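Local coordinates for protein similar to yteR (Bacilus subtilis) (Clostridium acetobutylicum, PDB 4WU0) that probably hydrolyses unsaturated rhamnogalacturonan fragments derived from pectin, at residues L274-G277 / V278-G281; E285-K288 / E289-K292; Y205-A208 / L209-I213; I227-L230 / N231-T235. All coordinates share one frame; numbering follows the deposited sequence.

How the interactions relate
From the N terminus the order is interaction 3 on helix 199-215, interaction 4 on helix 223-240, interaction 1 at the end of helix 264-279 and interaction 2 at the start of helix 288-302. Each is local, joining residues three or four apart along some two turns of chain, so none closes a long loop, and the four follow in series without nesting or crossing. Interaction 3 joins interaction 4 through Leu-209 and Ile-229 and interaction 1 through a salt bridge from Asp-211 to Lys-276. Interaction 1 packs on interactions 2 and 4, and interaction 2 also reaches interaction 4 through Leu-287 and Val-234; interactions 2 and 3 stay about 11 Å apart at their nearest atoms.

Interaction 1 of 4, residues L274-G277 / V278-G281; sequences LLKG and VRLG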
ATOM      1  N   LEU A 274     -10.323  -3.564  -5.764  1.00 15.50           N
ATOM      2  CA  LEU A 274     -11.579  -3.875  -6.453  1.00 13.79           C
ATOM      3  C   LEU A 274     -12.105  -5.214  -5.992  1.00 14.23           C
ATOM      4  O   LEU A 274     -13.292  -5.359  -5.655  1.00 15.58           O
ATOM      5  CB  LEU A 274     -11.403  -3.915  -7.975  1.00 15.30           C
ATOM      6  CG  LEU A 274     -11.082  -2.631  -8.726  1.00 20.08           C
ATOM      7  CD1 LEU A 274     -10.797  -2.940 -10.201  1.00 21.66           C
ATOM      8  CD2 LEU A 274     -12.229  -1.645  -8.621  1.00 28.07           C
ATOM      9  N   LEU A 275     -11.235  -6.216  -6.009  1.00 15.87           N
ATOM     10  CA  LEU A 275     -11.631  -7.574  -5.678  1.00 16.41           C
ATOM     11  C   LEU A 275     -12.054  -7.687  -4.219  1.00 13.15           C
ATOM     12  O   LEU A 275     -13.094  -8.256  -3.898  1.00 15.34           O
ATOM     13  CB  LEU A 275     -10.509  -8.567  -5.976  1.00 15.03           C
ATOM     14  CG  LEU A 275     -10.298  -8.860  -7.477  1.00 15.35           C
ATOM     15  CD1 LEU A 275      -8.932  -9.502  -7.678  1.00 17.56           C
ATOM     16  CD2 LEU A 275     -11.404  -9.723  -8.062  1.00 18.56           C
ATOM     17  N   LYS A 276     -11.234  -7.151  -3.319  1.00 14.32           N
ATOM     18  CA  LYS A 276     -11.557  -7.217  -1.896  1.00 15.21           C
ATOM     19  C   LYS A 276     -12.798  -6.397  -1.565  1.00 15.09           C
ATOM     20  O   LYS A 276     -13.632  -6.807  -0.756  1.00 14.76           O
ATOM     21  CB  LYS A 276     -10.367  -6.706  -1.072  1.00 14.18           C
ATOM     22  CG  LYS A 276     -10.608  -6.743   0.415  1.00 14.59           C
ATOM     23  CD  LYS A 276      -9.307  -6.617   1.212  1.00 14.37           C
ATOM     24  CE  LYS A 276      -9.541  -6.680   2.701  1.00 18.32           C
ATOM     25  NZ  LYS A 276      -8.271  -6.841   3.430  1.00 19.64           N
ATOM     26  N   GLY A 277     -12.930  -5.244  -2.217  1.00 15.31           N
ATOM     27  CA  GLY A 277     -14.089  -4.389  -2.004  1.00 17.63           C
ATOM     28  C   GLY A 277     -15.376  -5.085  -2.407  1.00 17.82           C
ATOM     29  O   GLY A 277     -16.389  -4.978  -1.715  1.00 17.29           O
ATOM     30  N   VAL A 278     -15.347  -5.827  -3.510  1.00 16.77           N
ATOM     31  CA  VAL A 278     -16.521  -6.601  -3.904  1.00 15.37           C
ATOM     32  C   VAL A 278     -16.797  -7.725  -2.903  1.00 20.99           C
ATOM     33  O   VAL A 278     -17.954  -7.956  -2.510  1.00 19.58           O
ATOM     34  CB  VAL A 278     -16.358  -7.188  -5.340  1.00 15.24           C
ATOM     35  CG1 VAL A 278     -17.471  -8.180  -5.652  1.00 18.26           C
ATOM     36  CG2 VAL A 278     -16.318  -6.067  -6.381  1.00 17.28           C
ATOM     37  N   ARG A 279     -15.742  -8.432  -2.495  1.00 14.87           N
ATOM     38  CA  ARG A 279     -15.891  -9.566  -1.589  1.00 16.64           C
ATOM     39  C   ARG A 279     -16.543  -9.177  -0.267  1.00 17.66           C
ATOM     40  O   ARG A 279     -17.371  -9.910   0.267  1.00 18.88           O
ATOM     41  CB  ARG A 279     -14.533 -10.226  -1.313  1.00 17.83           C
ATOM     42  CG  ARG A 279     -14.617 -11.348  -0.275  1.00 19.41           C
ATOM     43  CD  ARG A 279     -13.321 -12.171  -0.174  1.00 24.50           C
ATOM     44  NE  ARG A 279     -12.158 -11.396   0.254  1.00 21.37           N
ATOM     45  CZ  ARG A 279     -11.889 -11.067   1.514  1.00 19.60           C
ATOM     46  NH1 ARG A 279     -10.795 -10.381   1.807  1.00 21.71           N
ATOM     47  NH2 ARG A 279     -12.711 -11.416   2.506  1.00 23.53           N
ATOM     48  N   LEU A 280     -16.157  -8.020   0.259  1.00 15.70           N
ATOM     49  CA  LEU A 280     -16.682  -7.570   1.536  1.00 15.62           C
ATOM     50  C   LEU A 280     -17.986  -6.753   1.399  1.00 15.94           C
ATOM     51  O   LEU A 280     -18.575  -6.343   2.404  1.00 18.41           O
ATOM     52  CB  LEU A 280     -15.603  -6.790   2.281  1.00 17.58           C
ATOM     53  CG  LEU A 280     -14.435  -7.675   2.744  1.00 20.24           C
ATOM     54  CD1 LEU A 280     -13.270  -6.823   3.185  1.00 20.96           C
ATOM     55  CD2 LEU A 280     -14.855  -8.623   3.876  1.00 25.49           C
ATOM     56  N   GLY A 281     -18.426  -6.519   0.170  1.00 16.08           N
ATOM     57  CA  GLY A 281     -19.668  -5.792  -0.056  1.00 17.70           C
ATOM     58  C   GLY A 281     -19.540  -4.275  -0.106  1.00 16.79           C
ATOM     59  O   GLY A 281     -20.570  -3.580  -0.176  1.00 18.78           O
TER
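Lys-276 and Leu-280, one helical turn apart, lie side by side and point the same way, with CE of Lys-276 3.8 Å from CD1 of Leu-280. The lysine chain leaves the helix with CG opposite the backbone N (chi1 -180°) and stays extended, which carries NZ to salt bridges with Glu-214 and Asp-211 and a hydrogen bond to Tyr-272 OH. The tightly packed part of the turn lies behind it. There Val-278 N bonds back to Leu-274 O at 3.0 Å, and the CG2 branch of Val-278 presses on the same oxygen at 3.2 Å. Helix 288-302 closes over Leu-274, Leu-275 and Val-278, while Leu-275 also meets Glu-357 and Tyr-358 of helix 345-360.

The exposed side is looser. Arg-279, bent at chi3 (62°), swings its guanidinium back across the lysine chain, NH1 standing 3.9 Å from CG of Lys-276. One face of the guanidinium is approached near its rim by CG of Leu-280, and NE is engaged in a salt bridge with Glu-357. Lys-276 NZ and Arg-279 NH1 stand 4.6 Å apart among these three carboxylates, which probably balance both charges. Leu-280 N completes a helical bond to Lys-276 O at 3.0 Å, but Gly-281 then turns to positive phi (87°). Its N bonds to Val-278 O at 3.1 Å, one of two bonds back into the last turn that, with the positive phi, make a Schellman motif, here ending one helix of the (alpha/alpha)6 barrel expected of the six-hairpin glycosidase clan.

Interaction 2 of 4, residues E285-K288 / E289-K292; sequences ESLK and ETAK
Leu-287 and Thr-290 meet on one flank of the first helical turn, where CD2 of the leucine comes within 4.2 Å of the threonine CB. Ala-291 faces back toward the preceding turn: its N bonds to Leu-287 O at 2.9 Å. Its methyl group sits beside the same oxygen.

On another flank, the CB-CG-CD part of Lys-292 passes alongside Lys-288 O. CG of Lys-292 is 3.4 Å from Lys-288 O, and the backbone N of Lys-292 bonds to that oxygen at 3.0 Å. The rest of the chain bends at chi3 (56°) and returns toward Glu-289, whose own chain is folded at chi2 (-56°). The two bends bring NZ of Lys-292 to OE2 of Glu-289 at 2.8 Å, on the syn side of the carboxylate but 24° out of its plane. Lys-288, by contrast, is extended and reaches back toward Glu-285; their salt bridge is long.

Two waters extend the helix start toward the preceding loop. Both donate to Ser-286 O; one also hydrogen-bonds Thr-290 OG1 at 2.7 Å, and the other accepts from Glu-289 N at 3.0 Å. The carbonyl of Ser-286 is thus linked to the new helix through solvent.

The acid-base pairs lie at the surface, where both lysine chains also touch Leu-361, whereas Leu-287, Thr-290 and Ala-291 turn to neighbouring helices: Ala-291 packs on Leu-274 and Leu-275 of helix 264-279, Leu-287 touches Val-278 of that helix and Val-234 and Leu-238 of helix 223-240, and Thr-290 also touches Leu-238.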
ATOM      1  N   GLU A 285     -21.631  -5.887  -6.635  1.00 17.78           N
ATOM      2  CA  GLU A 285     -21.272  -7.158  -7.252  1.00 19.22           C
ATOM      3  C   GLU A 285     -21.205  -7.045  -8.769  1.00 19.90           C
ATOM      4  O   GLU A 285     -20.602  -7.888  -9.443  1.00 20.89           O
ATOM      5  CB  GLU A 285     -22.258  -8.256  -6.836  1.00 19.32           C
ATOM      6  CG  GLU A 285     -22.174  -8.584  -5.350  1.00 23.20           C
ATOM      7  CD  GLU A 285     -23.097  -9.704  -4.923  1.00 28.88           C
ATOM      8  OE1 GLU A 285     -23.543 -10.482  -5.794  1.00 29.20           O
ATOM      9  OE2 GLU A 285     -23.379  -9.796  -3.706  1.00 27.54           O
ATOM     10  N   SER A 286     -21.832  -6.005  -9.308  1.00 21.19           N
ATOM     11  CA  SER A 286     -21.785  -5.785 -10.756  1.00 21.20           C
ATOM     12  C   SER A 286     -20.350  -5.538 -11.252  1.00 22.29           C
ATOM     13  O   SER A 286     -20.090  -5.642 -12.455  1.00 22.89           O
ATOM     14  CB  SER A 286     -22.682  -4.610 -11.132  1.00 22.88           C
ATOM     15  OG  SER A 286     -22.182  -3.420 -10.547  1.00 25.94           O
ATOM     16  N   LEU A 287     -19.420  -5.235 -10.349  1.00 19.29           N
ATOM     17  CA  LEU A 287     -18.034  -4.991 -10.732  1.00 18.93           C
ATOM     18  C   LEU A 287     -17.194  -6.250 -10.840  1.00 17.39           C
ATOM     19  O   LEU A 287     -16.005  -6.175 -11.162  1.00 18.12           O
ATOM     20  CB  LEU A 287     -17.359  -4.042  -9.732  1.00 17.67           C
ATOM     21  CG  LEU A 287     -17.719  -2.579  -9.921  1.00 22.24           C
ATOM     22  CD1 LEU A 287     -17.189  -1.763  -8.750  1.00 28.64           C
ATOM     23  CD2 LEU A 287     -17.136  -2.068 -11.217  1.00 25.98           C
ATOM     24  N   LYS A 288     -17.783  -7.401 -10.540  1.00 17.37           N
ATOM     25  CA  LYS A 288     -17.024  -8.653 -10.550  1.00 16.75           C
ATOM     26  C   LYS A 288     -16.311  -8.912 -11.867  1.00 21.40           C
ATOM     27  O   LYS A 288     -15.132  -9.237 -11.852  1.00 17.88           O
ATOM     28  CB  LYS A 288     -17.927  -9.845 -10.249  1.00 19.55           C
ATOM     29  CG  LYS A 288     -18.163 -10.059  -8.803  1.00 22.71           C
ATOM     30  CD  LYS A 288     -19.180 -11.161  -8.566  1.00 22.19           C
ATOM     31  CE  LYS A 288     -19.444 -11.368  -7.084  1.00 29.92           C
ATOM     32  NZ  LYS A 288     -20.499 -12.412  -6.897  1.00 30.14           N
ATOM     33  N   GLU A 289     -17.019  -8.813 -12.993  1.00 18.59           N
ATOM     34  CA  GLU A 289     -16.370  -9.124 -14.275  1.00 19.98           C
ATOM     35  C   GLU A 289     -15.280  -8.103 -14.600  1.00 16.85           C
ATOM     36  O   GLU A 289     -14.218  -8.450 -15.140  1.00 17.77           O
ATOM     37  CB  GLU A 289     -17.380  -9.247 -15.410  1.00 18.38           C
ATOM     38  CG  GLU A 289     -18.280 -10.476 -15.310  1.00 34.79           C
ATOM     39  CD  GLU A 289     -17.508 -11.785 -15.221  1.00 40.34           C
ATOM     40  OE1 GLU A 289     -16.530 -11.961 -15.978  1.00 39.76           O
ATOM     41  OE2 GLU A 289     -17.878 -12.636 -14.379  1.00 47.75           O
ATOM     42  N   THR A 290     -15.511  -6.843 -14.250  1.00 16.96           N
ATOM     43  CA  THR A 290     -14.498  -5.803 -14.447  1.00 16.29           C
ATOM     44  C   THR A 290     -13.239  -6.139 -13.671  1.00 18.66           C
ATOM     45  O   THR A 290     -12.127  -6.017 -14.176  1.00 18.82           O
ATOM     46  CB  THR A 290     -15.050  -4.446 -14.004  1.00 18.08           C
ATOM     47  OG1 THR A 290     -16.134  -4.106 -14.871  1.00 21.05           O
ATOM     48  CG2 THR A 290     -14.009  -3.356 -14.061  1.00 21.04           C
ATOM     49  N   ALA A 291     -13.421  -6.563 -12.428  1.00 14.90           N
ATOM     50  CA  ALA A 291     -12.297  -6.873 -11.554  1.00 15.91           C
ATOM     51  C   ALA A 291     -11.514  -8.081 -12.076  1.00 15.34           C
ATOM     52  O   ALA A 291     -10.274  -8.078 -12.068  1.00 16.66           O
ATOM     53  CB  ALA A 291     -12.775  -7.111 -10.123  1.00 16.89           C
ATOM     54  N   LYS A 292     -12.230  -9.104 -12.519  1.00 15.42           N
ATOM     55  CA  LYS A 292     -11.611 -10.303 -13.073  1.00 15.68           C
ATOM     56  C   LYS A 292     -10.804  -9.982 -14.332  1.00 16.61           C
ATOM     57  O   LYS A 292      -9.693 -10.467 -14.509  1.00 17.80           O
ATOM     58  CB  LYS A 292     -12.676 -11.347 -13.376  1.00 21.13           C
ATOM     59  CG  LYS A 292     -13.185 -12.003 -12.112  1.00 21.65           C
ATOM     60  CD  LYS A 292     -14.527 -12.687 -12.284  1.00 30.02           C
ATOM     61  CE  LYS A 292     -14.541 -13.692 -13.373  1.00 31.11           C
ATOM     62  NZ  LYS A 292     -15.896 -14.358 -13.412  1.00 30.86           N
TER
HETATM   63  O   HOH W   1     -18.209  -5.727 -14.280  1.00 20.38           O
HETATM   64  O   HOH W   2     -20.000  -8.434 -13.093  1.00 24.68           O

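Interaction 3 of 4, residues Y205-A208 / L209-I213; sequences YVMA and LADTI
Tyr-205 offers one face of its ring to Leu-209, one turn further on. CD1 of the leucine comes to 3.5 Å from CE2 of the tyrosine, and its CG stands above the plane, displaced toward the rim. With the ring opposite the backbone N (chi1 -168°), Tyr-205 crosses Leu-209 obliquely. The phenol OH goes further, to a hydrogen bond with Phe-159 O of helix 152-166.

Val-206 takes part through its backbone: its O accepts a bond from Ala-210 N at 3.0 Å. Its side chain turns instead to Ala-273 and Cys-233 of neighbouring helices.

Met-207 follows, and Asp-211 lies across it, with OD2 of the aspartate 3.3 Å from CG of the methionine. The backbone N of Asp-211 bonds to Met-207 O at 2.9 Å. The other carboxylate oxygen, OD1, is hydrogen-bonded by Tyr-272 OH and also takes part in a salt bridge with Lys-276 of helix 264-279.

At Ala-208 the carbonyl oxygen is gripped twice by Thr-212, whose N and OG1 both donate to it at 2.9 Å and arrive from opposite faces of the carbonyl plane. Thr-212 OG1 is hydrogen-bonded to Thr-137 OG1 as well.

The contact lies wholly within a buried helix. Its chemistry implies that polar groups are admitted here with partners at hand: the buried carboxylate has the phenol of Tyr-272 and the ammonium of Lys-276, and the threonine hydroxyl has a carbonyl and a second hydroxyl, which would probably offset the cost of burial.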
ATOM      1  N   TYR A 205      -3.810   4.280  -1.308  1.00 13.79           N
ATOM      2  CA  TYR A 205      -4.987   4.816  -0.643  1.00 13.03           C
ATOM      3  C   TYR A 205      -6.169   3.849  -0.743  1.00 12.04           C
ATOM      4  O   TYR A 205      -6.891   3.650   0.244  1.00 12.55           O
ATOM      5  CB  TYR A 205      -5.364   6.193  -1.195  1.00 13.56           C
ATOM      6  CG  TYR A 205      -6.397   6.924  -0.373  1.00 12.44           C
ATOM      7  CD1 TYR A 205      -6.108   7.395   0.896  1.00 16.14           C
ATOM      8  CD2 TYR A 205      -7.655   7.177  -0.884  1.00 12.28           C
ATOM      9  CE1 TYR A 205      -7.065   8.076   1.662  1.00 14.26           C
ATOM     10  CE2 TYR A 205      -8.601   7.876  -0.141  1.00 13.56           C
ATOM     11  CZ  TYR A 205      -8.299   8.308   1.125  1.00 13.49           C
ATOM     12  OH  TYR A 205      -9.241   8.962   1.865  1.00 16.05           O
ATOM     13  N   VAL A 206      -6.396   3.251  -1.915  1.00 10.77           N
ATOM     14  CA  VAL A 206      -7.504   2.289  -2.003  1.00 11.98           C
ATOM     15  C   VAL A 206      -7.255   0.994  -1.221  1.00 12.50           C
ATOM     16  O   VAL A 206      -8.177   0.449  -0.608  1.00 12.31           O
ATOM     17  CB  VAL A 206      -7.999   2.019  -3.449  1.00 11.63           C
ATOM     18  CG1 VAL A 206      -8.560   3.292  -4.043  1.00 14.91           C
ATOM     19  CG2 VAL A 206      -6.920   1.454  -4.338  1.00 11.92           C
ATOM     20  N   MET A 207      -6.016   0.512  -1.189  1.00 10.65           N
ATOM     21  CA  MET A 207      -5.713  -0.615  -0.316  1.00 10.79           C
ATOM     22  C   MET A 207      -5.938  -0.244   1.140  1.00 10.94           C
ATOM     23  O   MET A 207      -6.491  -1.041   1.908  1.00 11.17           O
ATOM     24  CB  MET A 207      -4.284  -1.085  -0.449  1.00 10.82           C
ATOM     25  CG  MET A 207      -4.053  -2.327   0.303  1.00 36.67           C
ATOM     26  SD  MET A 207      -2.409  -2.920  -0.034  1.00 93.31           S
ATOM     27  CE  MET A 207      -2.598  -3.073  -1.738  1.00 11.18           C
ATOM     28  N   ALA A 208      -5.477   0.940   1.513  1.00 11.75           N
ATOM     29  CA  ALA A 208      -5.615   1.425   2.881  1.00 12.65           C
ATOM     30  C   ALA A 208      -7.074   1.468   3.290  1.00 14.21           C
ATOM     31  O   ALA A 208      -7.422   1.064   4.401  1.00 13.61           O
ATOM     32  CB  ALA A 208      -4.984   2.785   3.032  1.00 12.42           C
ATOM     33  N   LEU A 209      -7.935   1.960   2.399  1.00 11.27           N
ATOM     34  CA  LEU A 209      -9.359   2.003   2.686  1.00 13.15           C
ATOM     35  C   LEU A 209      -9.937   0.599   2.880  1.00 14.71           C
ATOM     36  O   LEU A 209     -10.605   0.318   3.888  1.00 14.10           O
ATOM     37  CB  LEU A 209     -10.124   2.749   1.588  1.00 13.14           C
ATOM     38  CG  LEU A 209      -9.942   4.275   1.545  1.00 13.83           C
ATOM     39  CD1 LEU A 209     -10.335   4.839   0.187  1.00 13.02           C
ATOM     40  CD2 LEU A 209     -10.811   4.917   2.611  1.00 15.30           C
ATOM     41  N   ALA A 210      -9.694  -0.284   1.924  1.00 12.82           N
ATOM     42  CA  ALA A 210     -10.237  -1.627   2.006  1.00 14.48           C
ATOM     43  C   ALA A 210      -9.773  -2.341   3.279  1.00 12.32           C
ATOM     44  O   ALA A 210     -10.562  -2.990   3.956  1.00 14.65           O
ATOM     45  CB  ALA A 210      -9.860  -2.446   0.769  1.00 15.28           C
ATOM     46  N   ASP A 211      -8.493  -2.225   3.603  1.00 11.92           N
ATOM     47  CA  ASP A 211      -7.932  -2.934   4.735  1.00 12.18           C
ATOM     48  C   ASP A 211      -8.359  -2.309   6.073  1.00 13.95           C
ATOM     49  O   ASP A 211      -8.464  -3.013   7.093  1.00 16.86           O
ATOM     50  CB  ASP A 211      -6.419  -2.954   4.653  1.00 12.07           C
ATOM     51  CG  ASP A 211      -5.881  -3.765   3.475  1.00 15.40           C
ATOM     52  OD1 ASP A 211      -6.652  -4.516   2.823  1.00 14.40           O
ATOM     53  OD2 ASP A 211      -4.643  -3.686   3.239  1.00 14.70           O
ATOM     54  N   THR A 212      -8.590  -0.998   6.085  1.00 12.23           N
ATOM     55  CA  THR A 212      -9.025  -0.336   7.312  1.00 12.56           C
ATOM     56  C   THR A 212     -10.513  -0.584   7.589  1.00 13.07           C
ATOM     57  O   THR A 212     -10.911  -0.914   8.710  1.00 13.36           O
ATOM     58  CB  THR A 212      -8.736   1.172   7.255  1.00 12.46           C
ATOM     59  OG1 THR A 212      -7.321   1.365   7.278  1.00 13.09           O
ATOM     60  CG2 THR A 212      -9.350   1.913   8.435  1.00 12.93           C
ATOM     61  N   ILE A 213     -11.335  -0.475   6.551  1.00 14.51           N
ATOM     62  CA  ILE A 213     -12.757  -0.665   6.737  1.00 13.87           C
ATOM     63  C   ILE A 213     -12.985  -2.069   7.277  1.00 13.79           C
ATOM     64  O   ILE A 213     -13.856  -2.278   8.125  1.00 14.37           O
ATOM     65  CB  ILE A 213     -13.541  -0.472   5.414  1.00 15.08           C
ATOM     66  CG1 ILE A 213     -13.406   0.958   4.907  1.00 15.81           C
ATOM     67  CG2 ILE A 213     -15.024  -0.803   5.602  1.00 14.50           C
ATOM     68  CD1 ILE A 213     -13.755   1.125   3.425  1.00 15.72           C
TER

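Interaction 4 of 4, residues I227-L230 / N231-T235; sequences IKIL and NNCVT
Asn-231 binds the carbonyl of Ile-227 twice. Its backbone N makes the ordinary helical bond at 2.9 Å, and its side-chain ND2 adds a second to the same oxygen, also at 2.9 Å. The amide donor sits well above the carbonyl plane, 51° out of it, although Ile-227 O lies nearly in the plane of the asparagine amide. The side chain runs alongside that of Ile-227, whose CG2 comes 3.7 Å from ND2. Chi1 of -84° sets CG beside the backbone N, and chi2 of -91° turns ND2 toward Ile-227 O.

Beyond this pair, Asn-232 crosses the aliphatic chain of Lys-228, ND2 being 3.8 Å from CG, on the exposed side. The buried side is apolar: CG2 of Ile-229 faces SG of Cys-233, and CD1 of Leu-230 meets CG2 of Val-234, both at 4.2 Å.

Further out, Asn-231 ND2 also donates to Tyr-282 O, and Leu-283 and Pro-284 pack beside that side chain. Ile-229 and Cys-233 rest on Tyr-205, Leu-209 and Val-206. The packing of helix 223-240 on the preceding helix 199-215 is consistent with the (alpha/alpha)6 barrel of the six-hairpin glycosidase clan.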
ATOM      1  N   ILE A 227     -16.446   3.887   3.190  1.00 14.95           N
ATOM      2  CA  ILE A 227     -16.948   3.079   2.093  1.00 14.60           C
ATOM      3  C   ILE A 227     -17.308   3.964   0.896  1.00 15.71           C
ATOM      4  O   ILE A 227     -16.986   3.632  -0.249  1.00 15.66           O
ATOM      5  CB  ILE A 227     -18.132   2.199   2.558  1.00 15.35           C
ATOM      6  CG1 ILE A 227     -17.612   1.114   3.504  1.00 14.97           C
ATOM      7  CG2 ILE A 227     -18.872   1.547   1.380  1.00 15.74           C
ATOM      8  CD1 ILE A 227     -18.693   0.360   4.270  1.00 16.28           C
ATOM      9  N   LYS A 228     -17.939   5.103   1.162  1.00 16.73           N
ATOM     10  CA  LYS A 228     -18.266   6.041   0.096  1.00 16.32           C
ATOM     11  C   LYS A 228     -17.003   6.553  -0.602  1.00 17.29           C
ATOM     12  O   LYS A 228     -16.953   6.626  -1.832  1.00 17.43           O
ATOM     13  CB  LYS A 228     -19.104   7.209   0.642  1.00 17.07           C
ATOM     14  CG  LYS A 228     -19.431   8.249  -0.400  1.00 21.16           C
ATOM     15  CD  LYS A 228     -20.200   9.404   0.232  1.00 33.66           C
ATOM     16  CE  LYS A 228     -20.847  10.299  -0.800  1.00 40.20           C
ATOM     17  NZ  LYS A 228     -21.574  11.428  -0.125  1.00 50.68           N
ATOM     18  N   ILE A 229     -15.990   6.926   0.177  1.00 14.90           N
ATOM     19  CA  ILE A 229     -14.733   7.381  -0.394  1.00 15.18           C
ATOM     20  C   ILE A 229     -14.139   6.295  -1.283  1.00 13.73           C
ATOM     21  O   ILE A 229     -13.666   6.568  -2.377  1.00 14.67           O
ATOM     22  CB  ILE A 229     -13.715   7.756   0.730  1.00 14.07           C
ATOM     23  CG1 ILE A 229     -14.198   9.001   1.471  1.00 16.96           C
ATOM     24  CG2 ILE A 229     -12.298   7.968   0.171  1.00 14.62           C
ATOM     25  CD1 ILE A 229     -13.401   9.318   2.724  1.00 19.77           C
ATOM     26  N   LEU A 230     -14.165   5.047  -0.821  1.00 14.07           N
ATOM     27  CA  LEU A 230     -13.647   3.957  -1.642  1.00 14.76           C
ATOM     28  C   LEU A 230     -14.420   3.820  -2.964  1.00 13.40           C
ATOM     29  O   LEU A 230     -13.822   3.662  -4.047  1.00 15.39           O
ATOM     30  CB  LEU A 230     -13.666   2.639  -0.863  1.00 14.20           C
ATOM     31  CG  LEU A 230     -13.204   1.405  -1.647  1.00 12.50           C
ATOM     32  CD1 LEU A 230     -11.784   1.529  -2.147  1.00 14.76           C
ATOM     33  CD2 LEU A 230     -13.314   0.156  -0.778  1.00 16.14           C
ATOM     34  N   ASN A 231     -15.745   3.878  -2.889  1.00 14.14           N
ATOM     35  CA  ASN A 231     -16.542   3.819  -4.104  1.00 14.78           C
ATOM     36  C   ASN A 231     -16.184   4.956  -5.039  1.00 15.04           C
ATOM     37  O   ASN A 231     -16.073   4.749  -6.249  1.00 16.67           O
ATOM     38  CB  ASN A 231     -18.031   3.842  -3.796  1.00 19.09           C
ATOM     39  CG  ASN A 231     -18.564   2.478  -3.477  1.00 19.84           C
ATOM     40  OD1 ASN A 231     -19.020   1.757  -4.354  1.00 19.04           O
ATOM     41  ND2 ASN A 231     -18.494   2.104  -2.217  1.00 18.10           N
ATOM     42  N   ASN A 232     -16.058   6.155  -4.496  1.00 16.69           N
ATOM     43  CA  ASN A 232     -15.715   7.311  -5.324  1.00 17.87           C
ATOM     44  C   ASN A 232     -14.350   7.165  -5.988  1.00 15.10           C
ATOM     45  O   ASN A 232     -14.172   7.567  -7.150  1.00 16.03           O
ATOM     46  CB  ASN A 232     -15.765   8.602  -4.491  1.00 19.00           C
ATOM     47  CG  ASN A 232     -17.163   8.981  -4.084  1.00 25.46           C
ATOM     48  OD1 ASN A 232     -18.144   8.526  -4.666  1.00 26.12           O
ATOM     49  ND2 ASN A 232     -17.263   9.833  -3.082  1.00 30.12           N
ATOM     50  N   CYS A 233     -13.393   6.602  -5.256  1.00 14.11           N
ATOM     51  CA  CYS A 233     -12.057   6.386  -5.803  1.00 14.62           C
ATOM     52  C   CYS A 233     -12.114   5.366  -6.936  1.00 14.90           C
ATOM     53  O   CYS A 233     -11.442   5.526  -7.946  1.00 14.50           O
ATOM     54  CB  CYS A 233     -11.088   5.891  -4.726  1.00 16.10           C
ATOM     55  SG  CYS A 233     -10.556   7.186  -3.543  1.00 18.14           S
ATOM     56  N   VAL A 234     -12.908   4.315  -6.754  1.00 14.56           N
ATOM     57  CA  VAL A 234     -13.027   3.274  -7.756  1.00 15.33           C
ATOM     58  C   VAL A 234     -13.684   3.837  -9.000  1.00 14.06           C
ATOM     59  O   VAL A 234     -13.222   3.570 -10.116  1.00 15.51           O
ATOM     60  CB  VAL A 234     -13.805   2.055  -7.195  1.00 17.95           C
ATOM     61  CG1 VAL A 234     -14.290   1.119  -8.327  1.00 18.23           C
ATOM     62  CG2 VAL A 234     -12.938   1.318  -6.194  1.00 15.09           C
ATOM     63  N   THR A 235     -14.766   4.602  -8.838  1.00 14.79           N
ATOM     64  CA  THR A 235     -15.378   5.286  -9.975  1.00 15.68           C
ATOM     65  C   THR A 235     -14.350   6.110 -10.751  1.00 15.49           C
ATOM     66  O   THR A 235     -14.278   6.067 -11.992  1.00 18.42           O
ATOM     67  CB  THR A 235     -16.544   6.173  -9.515  1.00 18.55           C
ATOM     68  OG1 THR A 235     -17.545   5.330  -8.936  1.00 18.33           O
ATOM     69  CG2 THR A 235     -17.132   6.980 -10.655  1.00 20.73           C
TER